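PDB 5WAB: putative beta-glucosidase from Bifidobacterium adolescentis, which probably hydrolyses terminal beta-glucosidic linkages as a family 3 glycoside hydrolase, and may also release terminal arabinopyranose from ginsenoside Rb2. Local coordinates for residues 118-121 / 122-126; 85-88 / 89-93; 319-322 / 323-326. One frame throughout, in Å; residues are numbered along the deposited sequence.

Contact 1: residues 118-121 / 122-126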
loop_
_atom_site.group_PDB
_atom_site.type_symbol
_atom_site.label_atom_id
_atom_site.label_comp_id
_atom_site.label_asym_id
_atom_site.label_seq_id
_atom_site.Cartn_x
_atom_site.Cartn_y
_atom_site.Cartn_z
ATOM N N GLY A 118 9.385 1.759 -8.906
ATOM C CA GLY A 118 9.312 0.368 -8.497
ATOM C C GLY A 118 8.237 -0.415 -9.223
ATOM O O GLY A 118 7.076 -0.004 -9.254
ATOM N N GLY A 119 8.617 -1.554 -9.802
ATOM C CA GLY A 119 7.703 -2.296 -10.656
ATOM C C GLY A 119 6.458 -2.809 -9.954
ATOM O O GLY A 119 5.423 -3.002 -10.595
ATOM N N ARG A 120 6.532 -3.046 -8.639
ATOM C CA ARG A 120 5.400 -3.571 -7.881
ATOM C C ARG A 120 4.607 -2.490 -7.148
ATOM O O ARG A 120 3.760 -2.828 -6.314
ATOM C CB ARG A 120 5.882 -4.597 -6.851
ATOM C CG ARG A 120 6.532 -5.841 -7.410
ATOM C CD ARG A 120 5.564 -6.782 -8.103
ATOM N NE ARG A 120 4.697 -7.518 -7.184
ATOM C CZ ARG A 120 5.103 -8.508 -6.391
ATOM N NH1 ARG A 120 6.379 -8.885 -6.378
ATOM N NH2 ARG A 120 4.228 -9.127 -5.608
ATOM N N CYS A 121 4.828 -1.207 -7.456
ATOM C CA CYS A 121 4.112 -0.142 -6.751
ATOM C C CYS A 121 2.596 -0.269 -6.881
ATOM O O CYS A 121 1.861 0.168 -5.985
ATOM C CB CYS A 121 4.578 1.232 -7.246
ATOM S SG CYS A 121 6.155 1.819 -6.539
ATOM N N PHE A 122 2.105 -0.852 -7.980
ATOM C CA PHE A 122 0.664 -0.963 -8.183
ATOM C C PHE A 122 0.011 -1.856 -7.135
ATOM O O PHE A 122 -1.184 -1.692 -6.850
ATOM C CB PHE A 122 0.364 -1.496 -9.590
ATOM C CG PHE A 122 0.533 -2.976 -9.724
ATOM C CD1 PHE A 122 1.790 -3.525 -9.879
ATOM C CD2 PHE A 122 -0.563 -3.816 -9.718
ATOM C CE1 PHE A 122 1.953 -4.885 -10.011
ATOM C CE2 PHE A 122 -0.406 -5.178 -9.848
ATOM C CZ PHE A 122 0.853 -5.712 -9.993
ATOM N N GLU A 123 0.788 -2.771 -6.541
ATOM C CA GLU A 123 0.323 -3.761 -5.581
ATOM C C GLU A 123 0.590 -3.351 -4.136
ATOM O O GLU A 123 0.175 -4.063 -3.217
ATOM C CB GLU A 123 1.032 -5.090 -5.891
ATOM C CG GLU A 123 0.474 -6.373 -5.305
ATOM C CD GLU A 123 1.187 -7.590 -5.893
ATOM O OE1 GLU A 123 1.874 -7.416 -6.919
ATOM O OE2 GLU A 123 1.089 -8.705 -5.336
ATOM N N TYR A 124 1.248 -2.210 -3.916
ATOM C CA TYR A 124 1.546 -1.690 -2.583
ATOM C C TYR A 124 0.704 -0.449 -2.298
ATOM O O TYR A 124 -0.037 0.037 -3.152
ATOM C CB TYR A 124 3.042 -1.391 -2.436
ATOM C CG TYR A 124 3.939 -2.574 -2.733
ATOM C CD1 TYR A 124 3.496 -3.872 -2.527
ATOM C CD2 TYR A 124 5.227 -2.391 -3.224
ATOM C CE1 TYR A 124 4.303 -4.948 -2.801
ATOM C CE2 TYR A 124 6.043 -3.464 -3.500
ATOM C CZ TYR A 124 5.574 -4.737 -3.285
ATOM O OH TYR A 124 6.380 -5.806 -3.555
ATOM N N TRP A 125 0.846 0.087 -1.084
ATOM C CA TRP A 125 -0.102 1.074 -0.577
ATOM C C TRP A 125 0.431 2.508 -0.559
ATOM O O TRP A 125 -0.242 3.409 -1.064
ATOM C CB TRP A 125 -0.576 0.651 0.818
ATOM C CG TRP A 125 -1.418 -0.592 0.758
ATOM C CD1 TRP A 125 -0.968 -1.876 0.681
ATOM C CD2 TRP A 125 -2.851 -0.674 0.774
ATOM N NE1 TRP A 125 -2.023 -2.750 0.638
ATOM C CE2 TRP A 125 -3.192 -2.039 0.696
ATOM C CE3 TRP A 125 -3.876 0.272 0.846
ATOM C CZ2 TRP A 125 -4.513 -2.481 0.690
ATOM C CZ3 TRP A 125 -5.190 -0.169 0.836
ATOM C CH2 TRP A 125 -5.498 -1.531 0.760
ATOM N N SER A 126 1.605 2.765 0.012
ATOM C CA SER A 126 2.021 4.156 0.166
ATOM C C SER A 126 3.537 4.253 0.242
ATOM O O SER A 126 4.245 3.251 0.361
ATOM C CB SER A 126 1.388 4.797 1.410
ATOM O OG SER A 126 1.877 6.109 1.630
#
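R120 grips E123 side-on, using two nitrogens for the two carboxylate oxygens: NE donates to OE1 of E123 at 2.8 Å and NH2 of R120 to OE2 of E123 at 3.2 Å. Both oxygens lie close to the guanidinium plane, but the nitrogens come in from above the carboxylate plane, the two planes being 46° apart. Bends at chi2 (-71°) and chi3 (-74°) fold the arginine back beside the extended glutamate. Over one guanidinium face sits the Y124 hydroxyl, and CE2 of the Y124 ring meets CB of R120 at 3.5 Å. The carbonyl O of R120 lies over a face of the same ring, offset toward Y124 CD2 at 3.4 Å. R120 O also accepts N of E123 at 3.0 Å, while C121 O takes Y124 N at 3.2 Å. In the second shell, K153 forms a salt bridge with E123 and H154 binds the Y124 hydroxyl; a glycerol, probably from the crystallisation liquor, is hydrogen-bonded to R120 NH2. This is consistent with the sugar-binding pocket of family 3 glycosidases. The loop joins strand 102-106 to helix 129-144; R120 lies against K153 and H154 of strand 149-155, and D420, from the C-terminal domain, is hydrogen-bonded to N of G119.

Contact 2: residues 85-88 / 89-93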
loop_
_atom_site.group_PDB
_atom_site.type_symbol
_atom_site.label_atom_id
_atom_site.label_comp_id
_atom_site.label_asym_id
_atom_site.label_seq_id
_atom_site.Cartn_x
_atom_site.Cartn_y
_atom_site.Cartn_z
ATOM N N LEU A 85 -13.699 0.632 4.717
ATOM C CA LEU A 85 -13.982 0.139 3.372
ATOM C C LEU A 85 -12.991 -0.942 2.956
ATOM O O LEU A 85 -13.375 -1.935 2.327
ATOM C CB LEU A 85 -13.965 1.299 2.378
ATOM C CG LEU A 85 -14.018 0.960 0.888
ATOM C CD1 LEU A 85 -15.326 0.299 0.546
ATOM C CD2 LEU A 85 -13.820 2.221 0.058
ATOM N N ILE A 86 -11.713 -0.774 3.310
ATOM C CA ILE A 86 -10.714 -1.798 3.019
ATOM C C ILE A 86 -11.017 -3.075 3.797
ATOM O O ILE A 86 -10.887 -4.188 3.271
ATOM C CB ILE A 86 -9.309 -1.255 3.332
ATOM C CG1 ILE A 86 -9.032 0.002 2.498
ATOM C CG2 ILE A 86 -8.248 -2.342 3.139
ATOM C CD1 ILE A 86 -7.796 0.757 2.915
ATOM N N HIS A 87 -11.459 -2.932 5.052
ATOM C CA HIS A 87 -11.872 -4.089 5.834
ATOM C C HIS A 87 -13.018 -4.816 5.158
ATOM O O HIS A 87 -13.133 -6.041 5.262
ATOM C CB HIS A 87 -12.281 -3.646 7.240
ATOM C CG HIS A 87 -12.670 -4.773 8.144
ATOM N ND1 HIS A 87 -13.890 -5.408 8.060
ATOM C CD2 HIS A 87 -12.000 -5.377 9.152
ATOM C CE1 HIS A 87 -13.953 -6.356 8.979
ATOM N NE2 HIS A 87 -12.818 -6.358 9.655
ATOM N N GLN A 88 -13.862 -4.075 4.450
ATOM C CA GLN A 88 -15.010 -4.650 3.769
ATOM C C GLN A 88 -14.600 -5.397 2.503
ATOM O O GLN A 88 -15.186 -6.438 2.180
ATOM C CB GLN A 88 -15.998 -3.532 3.458
ATOM C CG GLN A 88 -17.345 -3.978 2.977
ATOM C CD GLN A 88 -18.336 -2.838 2.957
ATOM O OE1 GLN A 88 -18.046 -1.736 3.433
ATOM N NE2 GLN A 88 -19.522 -3.096 2.417
ATOM N N VAL A 89 -13.612 -4.869 1.769
ATOM C CA VAL A 89 -13.022 -5.593 0.642
ATOM C C VAL A 89 -12.436 -6.929 1.093
ATOM O O VAL A 89 -12.541 -7.941 0.388
ATOM C CB VAL A 89 -11.957 -4.720 -0.055
ATOM C CG1 VAL A 89 -11.282 -5.497 -1.173
ATOM C CG2 VAL A 89 -12.570 -3.441 -0.593
ATOM N N GLY A 90 -11.788 -6.951 2.258
ATOM C CA GLY A 90 -11.205 -8.192 2.743
ATOM C C GLY A 90 -12.243 -9.259 3.034
ATOM O O GLY A 90 -12.044 -10.439 2.723
ATOM N N GLU A 91 -13.363 -8.863 3.647
ATOM C CA GLU A 91 -14.428 -9.819 3.931
ATOM C C GLU A 91 -14.931 -10.475 2.654
ATOM O O GLU A 91 -15.178 -11.687 2.626
ATOM C CB GLU A 91 -15.577 -9.130 4.660
ATOM C CG GLU A 91 -15.193 -8.474 5.965
ATOM C CD GLU A 91 -16.355 -7.701 6.564
ATOM O OE1 GLU A 91 -16.778 -8.034 7.687
ATOM O OE2 GLU A 91 -16.862 -6.772 5.898
ATOM N N ALA A 92 -15.095 -9.690 1.585
ATOM C CA ALA A 92 -15.554 -10.260 0.322
ATOM C C ALA A 92 -14.517 -11.218 -0.255
ATOM O O ALA A 92 -14.869 -12.293 -0.753
ATOM C CB ALA A 92 -15.872 -9.145 -0.673
ATOM N N MET A 93 -13.234 -10.847 -0.183
ATOM C CA MET A 93 -12.160 -11.721 -0.647
ATOM C C MET A 93 -12.164 -13.059 0.091
ATOM O O MET A 93 -11.940 -14.113 -0.516
ATOM C CB MET A 93 -10.813 -11.015 -0.477
ATOM C CG MET A 93 -10.606 -9.832 -1.414
ATOM S SD MET A 93 -9.193 -8.793 -0.972
ATOM C CE MET A 93 -7.847 -9.957 -1.009
#
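H87 and E91, one helical turn apart, cross with ring and carboxylate planes 63° from each other. OE1 of E91 lies at the imidazole edge, near the ring plane, 3.5 Å from CE1 of H87, so a carbon rather than a nitrogen is its closest ring neighbour. The H87 ring is swung along the helix by a first torsion of -178°, which sets CG anti to the backbone N and beside the carbonyl carbon. E91 reaches back over the H87 carbonyl, its CG 3.3 Å from H87 O, and turns OE2 toward Q88, 3.5 Å from that residue's CA. The Q88 amide is nearly perpendicular to the carboxylate, at 88°. Underneath, V89 N to L85 O (3.0 Å), G90 N to I86 O (3.1 Å) and E91 N to H87 O (3.3 Å) are ordinary alpha-helical bonds. V89 and L85 face helix 301-313, and I86 faces helix 129-144. With an alanine in place of E91, the H87 ring edge would probably lose its acidic neighbour and be freer to turn. The backbone thus carries the bonding, while side chains meet through van der Waals contact; any attraction between H87 and E91 is probably electrostatic, and the carboxylate may favour a protonated histidine.

Contact 3: residues 319-322 / 323-326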
loop_
_atom_site.group_PDB
_atom_site.type_symbol
_atom_site.label_atom_id
_atom_site.label_comp_id
_atom_site.label_asym_id
_atom_site.label_seq_id
_atom_site.Cartn_x
_atom_site.Cartn_y
_atom_site.Cartn_z
ATOM N N LEU A 319 -7.048 15.861 -9.185
ATOM C CA LEU A 319 -5.868 16.707 -9.054
ATOM C C LEU A 319 -6.150 18.159 -9.406
ATOM O O LEU A 319 -5.676 19.061 -8.711
ATOM C CB LEU A 319 -4.737 16.174 -9.936
ATOM C CG LEU A 319 -4.198 14.799 -9.553
ATOM C CD1 LEU A 319 -3.102 14.373 -10.512
ATOM C CD2 LEU A 319 -3.694 14.827 -8.117
ATOM N N LYS A 320 -6.909 18.405 -10.472
ATOM C CA LYS A 320 -7.178 19.760 -10.930
ATOM C C LYS A 320 -8.595 19.799 -11.478
ATOM O O LYS A 320 -9.111 18.788 -11.965
ATOM C CB LYS A 320 -6.164 20.229 -11.980
ATOM C CG LYS A 320 -6.680 20.229 -13.403
ATOM C CD LYS A 320 -5.659 20.803 -14.382
ATOM C CE LYS A 320 -5.486 22.307 -14.231
ATOM N NZ LYS A 320 -4.539 22.851 -15.255
ATOM N N ASN A 321 -9.236 20.961 -11.361
ATOM C CA ASN A 321 -10.619 21.102 -11.799
ATOM C C ASN A 321 -10.932 22.564 -12.097
ATOM O O ASN A 321 -11.776 23.173 -11.431
ATOM C CB ASN A 321 -11.567 20.541 -10.728
ATOM C CG ASN A 321 -12.981 20.312 -11.242
ATOM O OD1 ASN A 321 -13.230 20.336 -12.443
ATOM N ND2 ASN A 321 -13.912 20.081 -10.323
ATOM N N ASP A 322 -10.267 23.126 -13.106
ATOM C CA ASP A 322 -10.455 24.532 -13.447
ATOM C C ASP A 322 -11.892 24.804 -13.868
ATOM O O ASP A 322 -12.513 24.000 -14.569
ATOM C CB ASP A 322 -9.506 24.941 -14.578
ATOM C CG ASP A 322 -8.069 25.109 -14.113
ATOM O OD1 ASP A 322 -7.775 24.777 -12.946
ATOM O OD2 ASP A 322 -7.233 25.579 -14.918
ATOM N N ASP A 323 -12.424 25.940 -13.415
ATOM C CA ASP A 323 -13.752 26.415 -13.798
ATOM C C ASP A 323 -14.845 25.410 -13.470
ATOM O O ASP A 323 -15.940 25.481 -14.040
ATOM C CB ASP A 323 -13.807 26.776 -15.285
ATOM C CG ASP A 323 -12.798 27.836 -15.663
ATOM O OD1 ASP A 323 -12.587 28.778 -14.865
ATOM O OD2 ASP A 323 -12.212 27.719 -16.759
ATOM N N ASP A 324 -14.553 24.466 -12.572
ATOM C CA ASP A 324 -15.485 23.411 -12.186
ATOM C C ASP A 324 -16.032 22.689 -13.416
ATOM O O ASP A 324 -17.239 22.477 -13.562
ATOM C CB ASP A 324 -16.619 23.967 -11.320
ATOM C CG ASP A 324 -16.157 24.357 -9.929
ATOM O OD1 ASP A 324 -15.777 23.453 -9.155
ATOM O OD2 ASP A 324 -16.175 25.563 -9.605
ATOM N N ILE A 325 -15.116 22.303 -14.310
ATOM C CA ILE A 325 -15.508 21.532 -15.485
ATOM C C ILE A 325 -16.066 20.177 -15.068
ATOM O O ILE A 325 -16.910 19.600 -15.765
ATOM C CB ILE A 325 -14.310 21.392 -16.449
ATOM C CG1 ILE A 325 -14.701 20.625 -17.713
ATOM C CG2 ILE A 325 -13.135 20.719 -15.755
ATOM C CD1 ILE A 325 -13.643 20.666 -18.799
ATOM N N LEU A 326 -15.618 19.652 -13.933
ATOM C CA LEU A 326 -16.249 18.491 -13.322
ATOM C C LEU A 326 -17.089 18.934 -12.130
ATOM O O LEU A 326 -16.640 19.771 -11.331
ATOM C CB LEU A 326 -15.206 17.473 -12.861
ATOM C CG LEU A 326 -14.471 16.709 -13.963
ATOM C CD1 LEU A 326 -13.235 16.037 -13.392
ATOM C CD2 LEU A 326 -15.372 15.684 -14.631
#
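The N321 side chain engages both the backbone N and the backbone O of a single residue, L326, through the two ends of its amide. OD1 of N321 accepts N of L326 at 2.9 Å (163°), with the donor lying in the carbonyl plane on a lone pair. ND2 of N321 donates to O of L326, also at 2.9 Å and nearly straight at 172°, and this oxygen lies in the plane of the asparagine amide. The two bonds hold that amide flat and fix its flip. A first torsion of -165° puts CG anti to the backbone N of N321, which swings the amide across the turn to the returning chain. OD1 is also met by a methyl group, CG2 of I325, at 3.3 Å.

Between the paired ends the chain coils tightly through two overlapping beta turns. N of D324 reaches O of N321 at 3.3 Å, closing a turn with type II-like angles, and N of I325 reaches O of D322 at 3.1 Å. In the second turn D323 and D324 both adopt left-handed backbone conformations, less common for residues other than glycine. The three successive aspartates, D322 to D324, are exposed, and D322 makes a long salt bridge with K320, OD2 to NZ at 3.8 Å; that lysine also bonds the carbonyl of A463.

The segment follows strand 317-321, which lies at the edge of the mixed sheet in the C-terminal domain, antiparallel to strand 465-468. L319 and K320 form a classic beta bulge opposite I466, and beyond the turn I325 and L326 pack on V445 of strand 444-449.

Contacts 1 and 2 belong to the N-terminal, TIM-barrel-type domain and touch directly: CZ3 of W125 lies 3.5 Å from CD1 of I86, and both side chains also reach helix 129-144. Contact 3 stands apart in the C-terminal domain, its centre about 28 Å from that of contact 1 and 32 Å from that of contact 2. The chemistry follows place. Contact 2 is mostly buried helix, with H87, Q88 and E91 on its more exposed side; contact 1, partly buried and nearest the centre of the chain, spends its charges on a salt bridge tied into strand 149-155; contact 3, on the surface, relies on an asparagine amide and leaves its aspartates exposed.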